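Local coordinates for chitin binding protein (Tectaria macrodonta, PDB 6IF7) that binds copper, probably binds chitin, is insecticidal and is possibly a lytic polysaccharide monooxygenase of the AA10 family, at residues Y162-R167 against A173-S178. Sequence-based numbering, arbitrary orientation.
Sequences YVIWQR and AFYSCS. With SO4 (sulfate ion), chain E.
Trp165 and Phe174 run alongside each other from the same face of the hairpin, CE3 of the indole 3.7 Å from CD1 of the phenyl; CZ3 reaches over one face of the Phe174 ring near its rim, and the planes meet at 38°, an oblique pair. Between their backbones, Trp165 N donates almost straight to Phe174 O (2.9 Å) and Phe174 N returns a bond to Trp165 O. Val163 and Ser176 form the next hydrogen-bonded pair, and a water donates to Val163 O and, weakly, to Phe174 O. On the opposite face, a chi1 of -163° leans the Tyr162 ring toward the partner strand: Cys177 SG sits at the ring edge, 3.6 Å from CD1, and OH comes 3.5 Å from CD1 of Tyr175. CG2 of Ile164 meets that same tyrosine at CE1. Strands 159-167 and 173-182 form this antiparallel hairpin within the immunoglobulin-like beta-sandwich expected of AA10 proteins, with Phe174 beside the copper and edge-to-face with its ligand His1. Further out, Tyr162 OH hydrogen-bonds to Leu63 O, Cys64 closes a disulfide with Cys177, and Tyr175 OH is hydrogen-bonded to His54 ND1. Arg167 forms salt bridges with Asp169 and Glu172; its NH2 donates to a sulfate, probably from the crystallisation liquor, which NH1 binds weakly.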
ATOM      1  N   TYR A 162      -1.203  -4.322   2.692  1.00 23.11           N
ATOM      2  CA  TYR A 162      -2.177  -3.278   2.460  1.00 23.71           C
ATOM      3  C   TYR A 162      -2.256  -2.424   3.725  1.00 24.65           C
ATOM      4  O   TYR A 162      -2.508  -2.934   4.834  1.00 22.93           O
ATOM      5  CB  TYR A 162      -3.533  -3.880   2.158  1.00 24.50           C
ATOM      6  CG  TYR A 162      -4.542  -2.950   1.500  1.00 24.96           C
ATOM      7  CD1 TYR A 162      -4.270  -2.340   0.275  1.00 25.29           C
ATOM      8  CD2 TYR A 162      -5.795  -2.741   2.066  1.00 25.55           C
ATOM      9  CE1 TYR A 162      -5.207  -1.518  -0.352  1.00 26.47           C
ATOM     10  CE2 TYR A 162      -6.746  -1.939   1.445  1.00 25.91           C
ATOM     11  CZ  TYR A 162      -6.456  -1.318   0.244  1.00 26.37           C
ATOM     12  OH  TYR A 162      -7.413  -0.518  -0.357  1.00 27.91           O
ATOM     13  N   VAL A 163      -1.994  -1.134   3.553  1.00 23.90           N
ATOM     14  CA  VAL A 163      -2.029  -0.181   4.653  1.00 23.71           C
ATOM     15  C   VAL A 163      -3.139   0.822   4.390  1.00 23.49           C
ATOM     16  O   VAL A 163      -3.195   1.453   3.318  1.00 22.62           O
ATOM     17  CB  VAL A 163      -0.653   0.478   4.869  1.00 23.65           C
ATOM     18  CG1 VAL A 163      -0.666   1.424   6.065  1.00 24.14           C
ATOM     19  CG2 VAL A 163       0.369  -0.619   5.097  1.00 24.00           C
ATOM     20  N   ILE A 164      -4.035   0.932   5.374  1.00 23.45           N
ATOM     21  CA  ILE A 164      -5.103   1.908   5.378  1.00 23.81           C
ATOM     22  C   ILE A 164      -4.782   2.963   6.447  1.00 23.74           C
ATOM     23  O   ILE A 164      -4.620   2.625   7.623  1.00 25.37           O
ATOM     24  CB  ILE A 164      -6.462   1.235   5.705  1.00 24.16           C
ATOM     25  CG1 ILE A 164      -6.756   0.111   4.724  1.00 23.71           C
ATOM     26  CG2 ILE A 164      -7.580   2.266   5.690  1.00 24.25           C
ATOM     27  CD1 ILE A 164      -7.871  -0.829   5.151  1.00 24.66           C
ATOM     28  N   TRP A 165      -4.692   4.229   6.046  1.00 23.99           N
ATOM     29  CA  TRP A 165      -4.453   5.362   6.969  1.00 24.26           C
ATOM     30  C   TRP A 165      -5.756   6.139   7.115  1.00 25.98           C
ATOM     31  O   TRP A 165      -6.112   6.919   6.227  1.00 25.38           O
ATOM     32  CB  TRP A 165      -3.337   6.260   6.408  1.00 24.69           C
ATOM     33  CG  TRP A 165      -2.885   7.434   7.266  1.00 25.92           C
ATOM     34  CD1 TRP A 165      -3.015   7.568   8.615  1.00 27.00           C
ATOM     35  CD2 TRP A 165      -2.148   8.592   6.817  1.00 26.21           C
ATOM     36  NE1 TRP A 165      -2.446   8.756   9.030  1.00 27.58           N
ATOM     37  CE2 TRP A 165      -1.901   9.395   7.945  1.00 26.50           C
ATOM     38  CE3 TRP A 165      -1.700   9.037   5.555  1.00 26.44           C
ATOM     39  CZ2 TRP A 165      -1.206  10.621   7.866  1.00 27.37           C
ATOM     40  CZ3 TRP A 165      -1.026  10.252   5.474  1.00 26.79           C
ATOM     41  CH2 TRP A 165      -0.776  11.029   6.626  1.00 26.70           C
ATOM     42  N   GLN A 166      -6.483   5.900   8.210  1.00 27.90           N
ATOM     43  CA  GLN A 166      -7.755   6.596   8.490  1.00 28.76           C
ATOM     44  C   GLN A 166      -7.489   7.818   9.399  1.00 29.28           C
ATOM     45  O   GLN A 166      -6.949   7.687  10.496  1.00 29.08           O
ATOM     46  CB  GLN A 166      -8.766   5.619   9.130  1.00 28.07           C
ATOM     47  CG  GLN A 166     -10.137   6.203   9.491  1.00 28.73           C
ATOM     48  CD  GLN A 166     -10.925   6.762   8.299  1.00 28.20           C
ATOM     49  OE1 GLN A 166     -11.484   6.018   7.501  1.00 28.27           O
ATOM     50  NE2 GLN A 166     -10.988   8.078   8.198  1.00 28.63           N
ATOM     51  N   ARG A 167      -7.847   9.006   8.926  1.00 30.00           N
ATOM     52  CA  ARG A 167      -7.752  10.217   9.758  1.00 32.85           C
ATOM     53  C   ARG A 167      -8.797  10.230  10.855  1.00 32.62           C
ATOM     54  O   ARG A 167      -9.870   9.671  10.678  1.00 33.38           O
ATOM     55  CB  ARG A 167      -7.893  11.478   8.912  1.00 31.58           C
ATOM     56  CG  ARG A 167      -6.645  11.722   8.106  1.00 32.03           C
ATOM     57  CD  ARG A 167      -6.822  12.868   7.164  1.00 34.77           C
ATOM     58  NE  ARG A 167      -6.991  14.124   7.877  1.00 35.56           N
ATOM     59  CZ  ARG A 167      -7.031  15.312   7.287  1.00 36.74           C
ATOM     60  NH1 ARG A 167      -6.909  15.434   5.976  1.00 33.47           N
ATOM     61  NH2 ARG A 167      -7.193  16.392   8.031  1.00 39.89           N
ATOM     62  N   ALA A 173      -9.356   8.957   4.170  1.00 26.50           N
ATOM     63  CA  ALA A 173      -8.432   7.858   4.329  1.00 25.48           C
ATOM     64  C   ALA A 173      -7.544   7.712   3.080  1.00 25.87           C
ATOM     65  O   ALA A 173      -7.938   8.105   1.975  1.00 24.91           O
ATOM     66  CB  ALA A 173      -9.218   6.588   4.575  1.00 26.89           C
ATOM     67  N   PHE A 174      -6.342   7.160   3.287  1.00 26.05           N
ATOM     68  CA  PHE A 174      -5.364   6.882   2.252  1.00 25.67           C
ATOM     69  C   PHE A 174      -5.117   5.369   2.208  1.00 27.08           C
ATOM     70  O   PHE A 174      -5.205   4.680   3.228  1.00 26.13           O
ATOM     71  CB  PHE A 174      -4.057   7.636   2.527  1.00 26.97           C
ATOM     72  CG  PHE A 174      -4.219   9.137   2.506  1.00 27.39           C
ATOM     73  CD1 PHE A 174      -4.752   9.816   3.613  1.00 27.64           C
ATOM     74  CD2 PHE A 174      -3.873   9.874   1.375  1.00 27.48           C
ATOM     75  CE1 PHE A 174      -4.932  11.202   3.582  1.00 29.41           C
ATOM     76  CE2 PHE A 174      -4.035  11.260   1.348  1.00 28.17           C
ATOM     77  CZ  PHE A 174      -4.570  11.918   2.441  1.00 28.29           C
ATOM     78  N   TYR A 175      -4.801   4.863   1.024  1.00 25.38           N
ATOM     79  CA  TYR A 175      -4.680   3.422   0.780  1.00 25.34           C
ATOM     80  C   TYR A 175      -3.394   3.133   0.042  1.00 25.05           C
ATOM     81  O   TYR A 175      -3.084   3.792  -0.951  1.00 23.58           O
ATOM     82  CB  TYR A 175      -5.885   2.946  -0.020  1.00 26.37           C
ATOM     83  CG  TYR A 175      -7.209   3.263   0.677  1.00 25.89           C
ATOM     84  CD1 TYR A 175      -7.775   2.360   1.579  1.00 25.56           C
ATOM     85  CD2 TYR A 175      -7.863   4.469   0.458  1.00 26.54           C
ATOM     86  CE1 TYR A 175      -8.965   2.651   2.232  1.00 26.90           C
ATOM     87  CE2 TYR A 175      -9.056   4.779   1.104  1.00 26.56           C
ATOM     88  CZ  TYR A 175      -9.610   3.867   1.981  1.00 27.65           C
ATOM     89  OH  TYR A 175     -10.792   4.156   2.627  1.00 26.47           O
ATOM     90  N   SER A 176      -2.646   2.153   0.551  1.00 25.23           N
ATOM     91  CA  SER A 176      -1.325   1.787   0.041  1.00 24.94           C
ATOM     92  C   SER A 176      -1.172   0.266  -0.153  1.00 24.33           C
ATOM     93  O   SER A 176      -1.416  -0.506   0.779  1.00 24.19           O
ATOM     94  CB  SER A 176      -0.286   2.282   1.043  1.00 24.17           C
ATOM     95  OG  SER A 176       1.008   1.854   0.692  1.00 25.39           O
ATOM     96  N   CYS A 177      -0.755  -0.155  -1.348  1.00 24.95           N
ATOM     97  CA  CYS A 177      -0.338  -1.556  -1.626  1.00 26.38           C
ATOM     98  C   CYS A 177       1.176  -1.617  -1.732  1.00 23.81           C
ATOM     99  O   CYS A 177       1.739  -0.845  -2.509  1.00 21.50           O
ATOM    100  CB  CYS A 177      -0.886  -2.064  -2.957  1.00 26.42           C
ATOM    101  SG  CYS A 177      -2.631  -2.465  -2.900  1.00 34.42           S
ATOM    102  N   SER A 178       1.795  -2.553  -1.007  1.00 22.68           N
ATOM    103  CA  SER A 178       3.242  -2.803  -1.098  1.00 23.88           C
ATOM    104  C   SER A 178       3.498  -4.294  -1.385  1.00 24.79           C
ATOM    105  O   SER A 178       3.029  -5.178  -0.674  1.00 24.34           O
ATOM    106  CB  SER A 178       3.983  -2.356   0.171  1.00 23.92           C
ATOM    107  OG  SER A 178       3.788  -0.958   0.436  1.00 22.14           O
TER
HETATM  108  S   SO4 E 252      -6.137  18.808   5.146  0.50 56.05           S
HETATM  109  O1  SO4 E 252      -5.750  20.076   4.485  0.50 54.14           O
HETATM  110  O2  SO4 E 252      -7.600  18.595   4.961  0.50 53.39           O
HETATM  111  O3  SO4 E 252      -5.801  18.862   6.596  0.50 53.73           O
HETATM  112  O4  SO4 E 252      -5.374  17.703   4.520  0.50 54.03           O
HETATM  113  O   HOH W   1      -2.282   4.090   3.249  1.00 32.31           O